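PDB 4AN8: CRISPR-associated protein CasA/Cse1 from Thermus thermophilus, which forms part of the Cascade ribonucleoprotein complex and probably takes part in CRISPR adaptive immunity against viruses, plasmids and other mobile elements. Local coordinates for residues V186-L191 against V294-E299; V282-D287 against G315-A320. One frame throughout, in Å; residues are numbered along the deposited sequence. Where two conformers were deposited one is given.

In the fold
The two contacts are neighbours, with centres about 12 Å apart. Their segments alternate along the chain, so the two pairings interlock. Residues 282-287 run between the start of 294-299 and the loop 315-320. Strand 284-286 pairs antiparallel with strand 292-294, which leads into contact 1, and through Gln-284 it also pairs with Lys-317 in contact 2. Leu-295 N lies 2.8 Å from Ala-283 O, a probable hydrogen bond that joins the contacts directly. Packing adds further links: Pro-189 CG is 3.7 Å from Val-282 CG2, and Leu-295 CD1 is 3.5 Å from Arg-285 CB. Contact 2 then leads into helix 320-333.

Contact 1 (V186-L191 against V294-E299); sequences VARPAL and VLRLSE
Arg-188 and Arg-296 lie side by side and point the same way. Arg-188 CB sits over the centre of one face of the Arg-296 guanidinium, 3.8 Å above its plane. Farther along, Arg-188 CD comes to 3.4 Å from Arg-296 NH2. The guanidinium planes are 34° apart, so they do not stack flat. Arg-296 gets there with CG anti to its own N (chi1 -160°) and an extended chain from CG to NE. Its CG also passes 3.2 Å from Arg-188 O. The Arg-188 guanidinium is held from outside the contact: NE forms a salt bridge with Asp-183, and NH1 bonds to Ser-350 and Gln-352.

The backbones meet beside the arginines. Ala-190 N donates to Leu-295 O at 2.9 Å, nearly straight at 173°. One water accepts from Leu-297 N at 3.0 Å and lies beside Arg-188 O. A second sits between Ala-190 O and Leu-295 O. Pro-189 CB rests against Val-294 CB at 4.0 Å, while Ala-190 CB faces Leu-297 CG. Phe-303 and Val-345 also pack on these last two side chains.

One direct backbone bond joins the loop 186-190 to the chain leaving strand 292-294, and two waters lie between them. Two like charges run close together, and Asp-183 probably offsets part of their repulsion.

Contact 2 (V282-D287 against G315-A320); sequences VAQRLD and GGKVAA
The carboxamide of Gln-284 turns its oxygen, and not a face, to Lys-317: CD of the lysine lies beyond Gln-284 OE1 at 3.8 Å. The two side chains lie side by side and point the same way. CG of Gln-284 is anti to the carbonyl carbon (chi1 -75°), and the chain beyond it is extended, which brings OE1 to the lysine chain. The flat carbonyl groups of these residues are approached differently. Gln-284 N reaches Lys-317 O at 2.8 Å, in the carbonyl plane and on a lone pair. Lys-317 N returns the bond to Gln-284 O, also at 2.8 Å, but from above the carbonyl plane, 52° out of it. Together they make a single antiparallel bridge, a hydrogen-bonded pair.

At one end, Leu-286 covers Gly-315. Its CG lies 3.4 Å from Gly-315 O, and CD1 is 3.7 Å from Gly-315 CA. Glycine has no side chain to block this approach, and its positive phi (91°) is one that glycine adopts easily. Gly-316 CA then passes close to Gln-284 O.

At the other end, Ala-283 CB sits 3.7 Å from Ala-319 N, with the two methyl groups loosely packed beyond. Phe-192 packs against both. Ala-319 is the N-cap residue of helix 320-333. A water donates to Val-282 O and accepts from Ala-320 N, each at 3.0 Å, so it ties the loop before strand 284-286 to the first turn of the helix. Arg-278 adds a second tie by bonding to both Val-282 O and Val-318 O.

The direct bonds across the contact are both backbone to backbone, and they set the pairing of Gln-284 with Lys-317; the water and Arg-278 extend the hold to the start of the helix.

Contact 1 (V186-L191 against V294-E299)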
loop_
_atom_site.group_PDB
_atom_site.type_symbol
_atom_site.label_atom_id
_atom_site.label_comp_id
_atom_site.label_asym_id
_atom_site.label_seq_id
_atom_site.Cartn_x
_atom_site.Cartn_y
_atom_site.Cartn_z
ATOM N N VAL A 186 -4.054 -0.583 -8.582
ATOM C CA VAL A 186 -3.451 -1.064 -7.350
ATOM C C VAL A 186 -4.459 -1.675 -6.393
ATOM O O VAL A 186 -4.260 -1.665 -5.197
ATOM C CB VAL A 186 -2.573 0.022 -6.644
ATOM C CG1 VAL A 186 -1.245 0.198 -7.408
ATOM C CG2 VAL A 186 -3.333 1.345 -6.513
ATOM N N ALA A 187 -5.530 -2.235 -6.932
ATOM C CA ALA A 187 -6.508 -2.958 -6.120
ATOM C C ALA A 187 -5.892 -4.060 -5.245
ATOM O O ALA A 187 -6.316 -4.246 -4.094
ATOM C CB ALA A 187 -7.596 -3.545 -7.004
ATOM N N ARG A 188 -4.901 -4.772 -5.788
ATOM C CA ARG A 188 -4.353 -5.980 -5.152
ATOM C C ARG A 188 -3.029 -5.804 -4.395
ATOM O O ARG A 188 -2.833 -6.422 -3.355
ATOM C CB ARG A 188 -4.157 -7.112 -6.184
ATOM C CG ARG A 188 -5.333 -7.370 -7.108
ATOM C CD ARG A 188 -6.574 -7.716 -6.298
ATOM N NE ARG A 188 -7.782 -7.717 -7.122
ATOM C CZ ARG A 188 -8.976 -8.131 -6.707
ATOM N NH1 ARG A 188 -9.163 -8.587 -5.467
ATOM N NH2 ARG A 188 -9.994 -8.081 -7.534
ATOM N N PRO A 189 -2.087 -5.017 -4.950
ATOM C CA PRO A 189 -0.752 -5.140 -4.375
ATOM C C PRO A 189 -0.591 -4.278 -3.159
ATOM O O PRO A 189 -1.316 -3.293 -2.987
ATOM C CB PRO A 189 0.170 -4.626 -5.492
ATOM C CG PRO A 189 -0.701 -3.698 -6.277
ATOM C CD PRO A 189 -2.090 -4.246 -6.203
ATOM N N ALA A 190 0.370 -4.652 -2.335
ATOM C CA ALA A 190 0.773 -3.847 -1.204
ATOM C C ALA A 190 1.641 -2.708 -1.720
ATOM O O ALA A 190 2.509 -2.930 -2.547
ATOM C CB ALA A 190 1.559 -4.712 -0.240
ATOM N N LEU A 191 1.412 -1.493 -1.246
ATOM C CA LEU A 191 2.198 -0.351 -1.724
ATOM C C LEU A 191 3.314 0.039 -0.746
ATOM O O LEU A 191 3.055 0.226 0.450
ATOM C CB LEU A 191 1.285 0.844 -1.981
ATOM C CG LEU A 191 0.173 0.531 -2.999
ATOM C CD1 LEU A 191 -0.699 1.778 -3.234
ATOM C CD2 LEU A 191 0.757 0.010 -4.326
ATOM N N VAL A 294 2.708 -10.203 -7.372
ATOM C CA VAL A 294 2.868 -8.993 -6.579
ATOM C C VAL A 294 2.821 -9.309 -5.083
ATOM O O VAL A 294 2.099 -10.208 -4.662
ATOM C CB VAL A 294 1.795 -7.953 -6.955
ATOM C CG1 VAL A 294 1.925 -7.586 -8.443
ATOM C CG2 VAL A 294 0.369 -8.471 -6.648
ATOM N N LEU A 295 3.619 -8.614 -4.278
ATOM C CA LEU A 295 3.448 -8.719 -2.835
ATOM C C LEU A 295 2.100 -8.125 -2.478
ATOM O O LEU A 295 1.664 -7.120 -3.045
ATOM C CB LEU A 295 4.570 -8.048 -2.046
ATOM C CG LEU A 295 5.667 -9.023 -1.621
ATOM C CD1 LEU A 295 6.368 -9.573 -2.885
ATOM C CD2 LEU A 295 6.650 -8.363 -0.687
ATOM N N ARG A 296 1.440 -8.769 -1.532
ATOM C CA ARG A 296 0.031 -8.554 -1.321
ATOM C C ARG A 296 -0.200 -8.667 0.182
ATOM O O ARG A 296 0.394 -9.509 0.833
ATOM C CB ARG A 296 -0.692 -9.669 -2.070
ATOM C CG ARG A 296 -2.117 -9.434 -2.398
ATOM C CD ARG A 296 -2.493 -10.322 -3.558
ATOM N NE ARG A 296 -3.938 -10.397 -3.737
ATOM C CZ ARG A 296 -4.526 -10.708 -4.891
ATOM N NH1 ARG A 296 -3.787 -10.956 -5.979
ATOM N NH2 ARG A 296 -5.851 -10.755 -4.960
ATOM N N LEU A 297 -1.022 -7.806 0.749
ATOM C CA LEU A 297 -1.331 -7.946 2.161
ATOM C C LEU A 297 -2.270 -9.136 2.344
ATOM O O LEU A 297 -3.163 -9.377 1.532
ATOM C CB LEU A 297 -1.942 -6.662 2.715
ATOM C CG LEU A 297 -1.039 -5.429 2.746
ATOM C CD1 LEU A 297 -1.873 -4.158 2.926
ATOM C CD2 LEU A 297 0.054 -5.523 3.818
ATOM N N SER A 298 -2.061 -9.901 3.404
ATOM C CA SER A 298 -2.859 -11.102 3.606
ATOM C C SER A 298 -3.610 -11.063 4.931
ATOM O O SER A 298 -3.125 -10.512 5.926
ATOM C CB SER A 298 -2.002 -12.356 3.528
ATOM O OG SER A 298 -2.767 -13.476 3.929
ATOM N N GLU A 299 -4.793 -11.669 4.925
ATOM C CA GLU A 299 -5.696 -11.654 6.069
ATOM C C GLU A 299 -5.034 -12.067 7.377
ATOM O O GLU A 299 -5.191 -11.393 8.396
ATOM C CB GLU A 299 -6.917 -12.536 5.802
ATOM C CG GLU A 299 -7.809 -12.699 7.011
ATOM C CD GLU A 299 -9.281 -12.622 6.670
ATOM O OE1 GLU A 299 -9.782 -13.523 5.961
ATOM O OE2 GLU A 299 -9.937 -11.659 7.117
HETATM O O HOH W 1 -2.531 -5.605 -0.672
HETATM O O HOH W 2 3.744 -4.985 -3.597
#

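Contact 2 (V282-D287 against G315-A320)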
loop_
_atom_site.group_PDB
_atom_site.type_symbol
_atom_site.label_atom_id
_atom_site.label_comp_id
_atom_site.label_asym_id
_atom_site.label_seq_id
_atom_site.Cartn_x
_atom_site.Cartn_y
_atom_site.Cartn_z
ATOM N N VAL A 282 5.190 -1.092 -6.071
ATOM C CA VAL A 282 4.797 -2.483 -6.029
ATOM C C VAL A 282 6.010 -3.392 -6.079
ATOM O O VAL A 282 6.921 -3.161 -6.863
ATOM C CB VAL A 282 3.856 -2.804 -7.214
ATOM C CG1 VAL A 282 3.640 -4.300 -7.350
ATOM C CG2 VAL A 282 2.543 -2.043 -7.062
ATOM N N ALA A 283 6.022 -4.425 -5.239
ATOM C CA ALA A 283 7.095 -5.410 -5.194
ATOM C C ALA A 283 6.623 -6.775 -5.708
ATOM O O ALA A 283 5.430 -7.052 -5.783
ATOM C CB ALA A 283 7.601 -5.538 -3.811
ATOM N N GLN A 284 7.558 -7.642 -6.070
ATOM C CA GLN A 284 7.169 -8.941 -6.600
ATOM C C GLN A 284 7.984 -10.065 -5.980
ATOM O O GLN A 284 9.078 -9.838 -5.435
ATOM C CB GLN A 284 7.263 -8.966 -8.128
ATOM C CG GLN A 284 6.127 -8.223 -8.832
ATOM C CD GLN A 284 6.271 -8.230 -10.352
ATOM O OE1 GLN A 284 7.372 -8.092 -10.882
ATOM N NE2 GLN A 284 5.152 -8.412 -11.058
ATOM N N ARG A 285 7.423 -11.267 -6.069
ATOM C CA ARG A 285 8.019 -12.469 -5.516
ATOM C C ARG A 285 7.723 -13.639 -6.469
ATOM O O ARG A 285 6.814 -13.548 -7.316
ATOM C CB ARG A 285 7.401 -12.714 -4.137
ATOM C CG ARG A 285 7.838 -13.970 -3.457
ATOM C CD ARG A 285 6.735 -14.576 -2.587
ATOM N NE ARG A 285 7.139 -15.899 -2.118
ATOM C CZ ARG A 285 7.273 -16.242 -0.843
ATOM N NH1 ARG A 285 7.002 -15.371 0.123
ATOM N NH2 ARG A 285 7.668 -17.468 -0.534
ATOM N N LEU A 286 8.450 -14.737 -6.338
ATOM C CA LEU A 286 8.123 -15.937 -7.119
ATOM C C LEU A 286 7.188 -16.849 -6.329
ATOM O O LEU A 286 7.308 -16.952 -5.113
ATOM C CB LEU A 286 9.386 -16.715 -7.487
ATOM C CG LEU A 286 10.348 -16.026 -8.469
ATOM C CD1 LEU A 286 11.499 -16.940 -8.826
ATOM C CD2 LEU A 286 9.601 -15.579 -9.720
ATOM N N ASP A 287 6.252 -17.505 -7.005
ATOM C CA ASP A 287 5.497 -18.572 -6.349
ATOM C C ASP A 287 6.289 -19.878 -6.464
ATOM O O ASP A 287 7.413 -19.889 -6.979
ATOM C CB ASP A 287 4.085 -18.727 -6.929
ATOM C CG ASP A 287 4.086 -19.293 -8.335
ATOM O OD1 ASP A 287 5.143 -19.791 -8.779
ATOM O OD2 ASP A 287 3.022 -19.246 -8.994
ATOM N N GLY A 315 14.704 -14.390 -6.522
ATOM C CA GLY A 315 13.855 -14.371 -7.692
ATOM C C GLY A 315 12.850 -13.243 -7.662
ATOM O O GLY A 315 12.055 -13.114 -8.579
ATOM N N GLY A 316 12.879 -12.422 -6.617
ATOM C CA GLY A 316 11.842 -11.408 -6.449
ATOM C C GLY A 316 12.184 -10.051 -7.051
ATOM O O GLY A 316 13.215 -9.901 -7.703
ATOM N N LYS A 317 11.308 -9.067 -6.848
ATOM C CA LYS A 317 11.645 -7.672 -7.156
ATOM C C LYS A 317 11.236 -6.678 -6.069
ATOM O O LYS A 317 10.086 -6.617 -5.668
ATOM C CB LYS A 317 11.063 -7.254 -8.499
ATOM C CG LYS A 317 11.991 -7.525 -9.637
ATOM C CD LYS A 317 11.213 -7.831 -10.880
ATOM C CE LYS A 317 12.119 -8.403 -11.947
ATOM N NZ LYS A 317 11.306 -8.986 -13.039
ATOM N N VAL A 318 12.203 -5.896 -5.613
ATOM C CA VAL A 318 11.969 -4.844 -4.641
ATOM C C VAL A 318 11.151 -3.718 -5.281
ATOM O O VAL A 318 11.227 -3.474 -6.486
ATOM C CB VAL A 318 13.306 -4.308 -4.137
ATOM C CG1 VAL A 318 13.104 -3.291 -3.043
ATOM C CG2 VAL A 318 14.157 -5.456 -3.622
ATOM N N ALA A 319 10.323 -3.053 -4.496
ATOM C CA ALA A 319 9.623 -1.887 -5.022
ATOM C C ALA A 319 10.675 -0.821 -5.343
ATOM O O ALA A 319 11.624 -0.628 -4.555
ATOM C CB ALA A 319 8.620 -1.355 -3.987
ATOM N N ALA A 320 10.499 -0.136 -6.481
ATOM C CA ALA A 320 11.411 0.936 -6.904
ATOM C C ALA A 320 11.510 2.078 -5.875
ATOM O O ALA A 320 12.609 2.589 -5.609
ATOM C CB ALA A 320 11.024 1.487 -8.321
HETATM O O HOH W 3 8.566 -1.178 -8.457
#